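Local coordinates for pectate lyase 1 (Juniperus ashei, PDB 1PXZ), which is the major allergen of cedar pollen and shows low activity as a calcium-dependent pectate lyase that cleaves polygalacturonate by elimination, at residues K112-I117 against N157-W162. Numbering follows the deposited sequence.
Sequences KVSHVI and NVTNAW
H115 and N160 occupy equivalent places on successive coils of the parallel beta-helix, both with left-handed backbone angles; at N160 the chain turns a corner. Their side chains lie alongside each other and point the same way. CG of H115 beside its backbone N (chi1 -64°) lays the imidazole with one face against CB of N160, 3.9 Å from the ring centroid, a CH-pi contact. Ring and amide planes are 31° apart, so the amide runs roughly alongside the ring, tilted from it. H89 stacks on the same imidazole, and ND1 of H115 is hydrogen-bonded to M33 N; ring packing and bond together limit its rotation.

One step earlier the hydroxyls of S114 and T159 share a hydrogen bond of 2.9 Å (OG to OG1) in which either could be the donor, short polar groups suited to a partly exposed position. At the start of the segments K112 bends at chi4 so that NZ hydrogen-bonds OD1 of N157 (2.7 Å), approaching from above the carbonyl plane; the guanidinium of R156 lies close by. Further on, CD1 of I117 reaches the edge of the W162 indole at CE3 (3.9 Å), while NE1 is hydrogen-bonded to OG of S188.

Main-chain bonds, such as W162 N to V116 O at 2.9 Å, hold the coils in parallel register. The chemistry thus changes along the ladder from a charged, polar end to a buried apolar one, with lysine set beside amide oxygen, hydroxyl beside hydroxyl and isoleucine beside indole on neighbouring coils.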
ATOM      1  N   LYS A 112      12.782   7.620  -5.148  1.00 14.00           N
ATOM      2  CA  LYS A 112      13.266   8.964  -4.832  1.00 14.62           C
ATOM      3  C   LYS A 112      12.304  10.074  -5.233  1.00 13.58           C
ATOM      4  O   LYS A 112      12.700  11.057  -5.869  1.00 15.14           O
ATOM      5  CB  LYS A 112      14.626   9.199  -5.503  1.00 20.96           C
ATOM      6  CG  LYS A 112      15.717   8.266  -5.001  1.00 29.04           C
ATOM      7  CD  LYS A 112      17.064   8.672  -5.586  1.00 40.16           C
ATOM      8  CE  LYS A 112      18.214   8.153  -4.736  1.00 49.35           C
ATOM      9  NZ  LYS A 112      17.737   7.264  -3.639  1.00 67.06           N
ATOM     10  N   VAL A 113      11.044   9.918  -4.859  1.00  9.80           N
ATOM     11  CA  VAL A 113      10.009  10.914  -5.115  1.00 12.22           C
ATOM     12  C   VAL A 113       9.149  11.059  -3.864  1.00 13.02           C
ATOM     13  O   VAL A 113       9.207  10.184  -2.989  1.00 12.41           O
ATOM     14  CB  VAL A 113       9.126  10.533  -6.318  1.00 11.21           C
ATOM     15  CG1 VAL A 113       9.929  10.529  -7.614  1.00 11.06           C
ATOM     16  CG2 VAL A 113       8.470   9.176  -6.102  1.00 12.75           C
ATOM     17  N   SER A 114       8.358  12.111  -3.780  1.00 13.49           N
ATOM     18  CA  SER A 114       7.390  12.336  -2.720  1.00 13.22           C
ATOM     19  C   SER A 114       6.032  12.780  -3.239  1.00 15.41           C
ATOM     20  O   SER A 114       5.971  13.245  -4.384  1.00 12.10           O
ATOM     21  CB  SER A 114       7.851  13.479  -1.786  1.00 13.70           C
ATOM     22  OG  SER A 114       9.154  13.150  -1.346  1.00 36.65           O
ATOM     23  N   HIS A 115       5.040  12.652  -2.365  1.00  5.82           N
ATOM     24  CA  HIS A 115       3.702  13.162  -2.661  1.00  7.54           C
ATOM     25  C   HIS A 115       3.068  12.480  -3.873  1.00 14.09           C
ATOM     26  O   HIS A 115       2.778  13.112  -4.893  1.00 10.79           O
ATOM     27  CB  HIS A 115       3.708  14.699  -2.845  1.00 10.92           C
ATOM     28  CG  HIS A 115       4.103  15.373  -1.557  1.00 13.43           C
ATOM     29  ND1 HIS A 115       3.243  15.511  -0.492  1.00 16.93           N
ATOM     30  CD2 HIS A 115       5.280  15.913  -1.162  1.00 14.39           C
ATOM     31  CE1 HIS A 115       3.864  16.122   0.507  1.00 17.98           C
ATOM     32  NE2 HIS A 115       5.104  16.377   0.122  1.00 17.18           N
ATOM     33  N   VAL A 116       2.839  11.178  -3.698  1.00  9.93           N
ATOM     34  CA  VAL A 116       2.157  10.345  -4.688  1.00  8.42           C
ATOM     35  C   VAL A 116       0.945   9.664  -4.040  1.00 14.30           C
ATOM     36  O   VAL A 116       1.114   8.995  -3.010  1.00 11.25           O
ATOM     37  CB  VAL A 116       3.066   9.268  -5.289  1.00  8.52           C
ATOM     38  CG1 VAL A 116       2.251   8.341  -6.199  1.00  9.75           C
ATOM     39  CG2 VAL A 116       4.238   9.870  -6.048  1.00 12.84           C
ATOM     40  N   ILE A 117      -0.226   9.849  -4.649  1.00  6.88           N
ATOM     41  CA  ILE A 117      -1.464   9.191  -4.284  1.00  4.50           C
ATOM     42  C   ILE A 117      -1.859   8.198  -5.383  1.00 10.96           C
ATOM     43  O   ILE A 117      -1.982   8.574  -6.547  1.00  9.37           O
ATOM     44  CB  ILE A 117      -2.624  10.175  -4.061  1.00  4.44           C
ATOM     45  CG1 ILE A 117      -2.358  11.166  -2.904  1.00  6.91           C
ATOM     46  CG2 ILE A 117      -3.939   9.455  -3.843  1.00  8.16           C
ATOM     47  CD1 ILE A 117      -3.410  12.264  -2.845  1.00  8.34           C
ATOM     48  N   ASN A 157      12.961   4.608  -1.489  1.00 11.65           N
ATOM     49  CA  ASN A 157      13.305   5.979  -1.122  1.00 10.97           C
ATOM     50  C   ASN A 157      12.173   6.954  -1.419  1.00 14.89           C
ATOM     51  O   ASN A 157      12.415   8.008  -2.000  1.00 15.72           O
ATOM     52  CB  ASN A 157      14.550   6.413  -1.907  1.00 19.21           C
ATOM     53  CG  ASN A 157      15.479   7.216  -1.009  1.00 31.42           C
ATOM     54  OD1 ASN A 157      16.689   7.109  -1.140  1.00 50.63           O
ATOM     55  ND2 ASN A 157      14.883   7.989  -0.109  1.00 33.03           N
ATOM     56  N   VAL A 158      10.957   6.596  -1.014  1.00 12.64           N
ATOM     57  CA  VAL A 158       9.776   7.433  -1.188  1.00 12.76           C
ATOM     58  C   VAL A 158       9.276   8.040   0.108  1.00 13.77           C
ATOM     59  O   VAL A 158       9.248   7.367   1.149  1.00 13.25           O
ATOM     60  CB  VAL A 158       8.630   6.580  -1.802  1.00 13.49           C
ATOM     61  CG1 VAL A 158       7.344   7.381  -1.830  1.00 15.13           C
ATOM     62  CG2 VAL A 158       9.050   6.110  -3.185  1.00  9.51           C
ATOM     63  N   THR A 159       8.856   9.309   0.115  1.00 11.70           N
ATOM     64  CA  THR A 159       8.239   9.816   1.351  1.00 10.51           C
ATOM     65  C   THR A 159       6.906  10.463   1.024  1.00 10.49           C
ATOM     66  O   THR A 159       6.681  11.023  -0.062  1.00 13.58           O
ATOM     67  CB  THR A 159       9.128  10.814   2.120  1.00 24.21           C
ATOM     68  OG1 THR A 159       9.248  12.006   1.329  1.00 38.96           O
ATOM     69  CG2 THR A 159      10.539  10.291   2.325  1.00 14.84           C
ATOM     70  N   ASN A 160       5.976  10.372   1.964  1.00  9.28           N
ATOM     71  CA  ASN A 160       4.685  11.027   1.792  1.00  7.61           C
ATOM     72  C   ASN A 160       3.961  10.364   0.628  1.00 12.99           C
ATOM     73  O   ASN A 160       3.826  10.954  -0.436  1.00 12.51           O
ATOM     74  CB  ASN A 160       4.846  12.531   1.534  1.00  8.22           C
ATOM     75  CG  ASN A 160       5.347  13.229   2.787  1.00 21.33           C
ATOM     76  OD1 ASN A 160       4.885  12.904   3.881  1.00 16.50           O
ATOM     77  ND2 ASN A 160       6.272  14.159   2.629  1.00 20.39           N
ATOM     78  N   ALA A 161       3.505   9.136   0.840  1.00  7.11           N
ATOM     79  CA  ALA A 161       2.753   8.477  -0.228  1.00 10.47           C
ATOM     80  C   ALA A 161       1.518   7.810   0.359  1.00 11.74           C
ATOM     81  O   ALA A 161       1.528   7.442   1.542  1.00 11.21           O
ATOM     82  CB  ALA A 161       3.627   7.464  -0.959  1.00 13.06           C
ATOM     83  N   TRP A 162       0.475   7.679  -0.449  1.00  5.57           N
ATOM     84  CA  TRP A 162      -0.806   7.177   0.046  1.00  5.82           C
ATOM     85  C   TRP A 162      -1.343   6.187  -0.991  1.00  7.17           C
ATOM     86  O   TRP A 162      -1.579   6.604  -2.122  1.00  8.05           O
ATOM     87  CB  TRP A 162      -1.754   8.338   0.267  1.00  7.06           C
ATOM     88  CG  TRP A 162      -3.081   8.041   0.882  1.00  3.96           C
ATOM     89  CD1 TRP A 162      -3.438   6.940   1.630  1.00  6.08           C
ATOM     90  CD2 TRP A 162      -4.239   8.873   0.805  1.00  7.71           C
ATOM     91  NE1 TRP A 162      -4.765   7.062   2.009  1.00  8.99           N
ATOM     92  CE2 TRP A 162      -5.273   8.238   1.512  1.00 10.52           C
ATOM     93  CE3 TRP A 162      -4.479  10.112   0.179  1.00  7.68           C
ATOM     94  CZ2 TRP A 162      -6.545   8.800   1.621  1.00  8.87           C
ATOM     95  CZ3 TRP A 162      -5.752  10.661   0.297  1.00  7.10           C
ATOM     96  CH2 TRP A 162      -6.764  10.016   1.004  1.00  7.27           C
TER
HETATM   97  O   HOH W   1      12.100  10.568  -1.068  1.00 28.83           O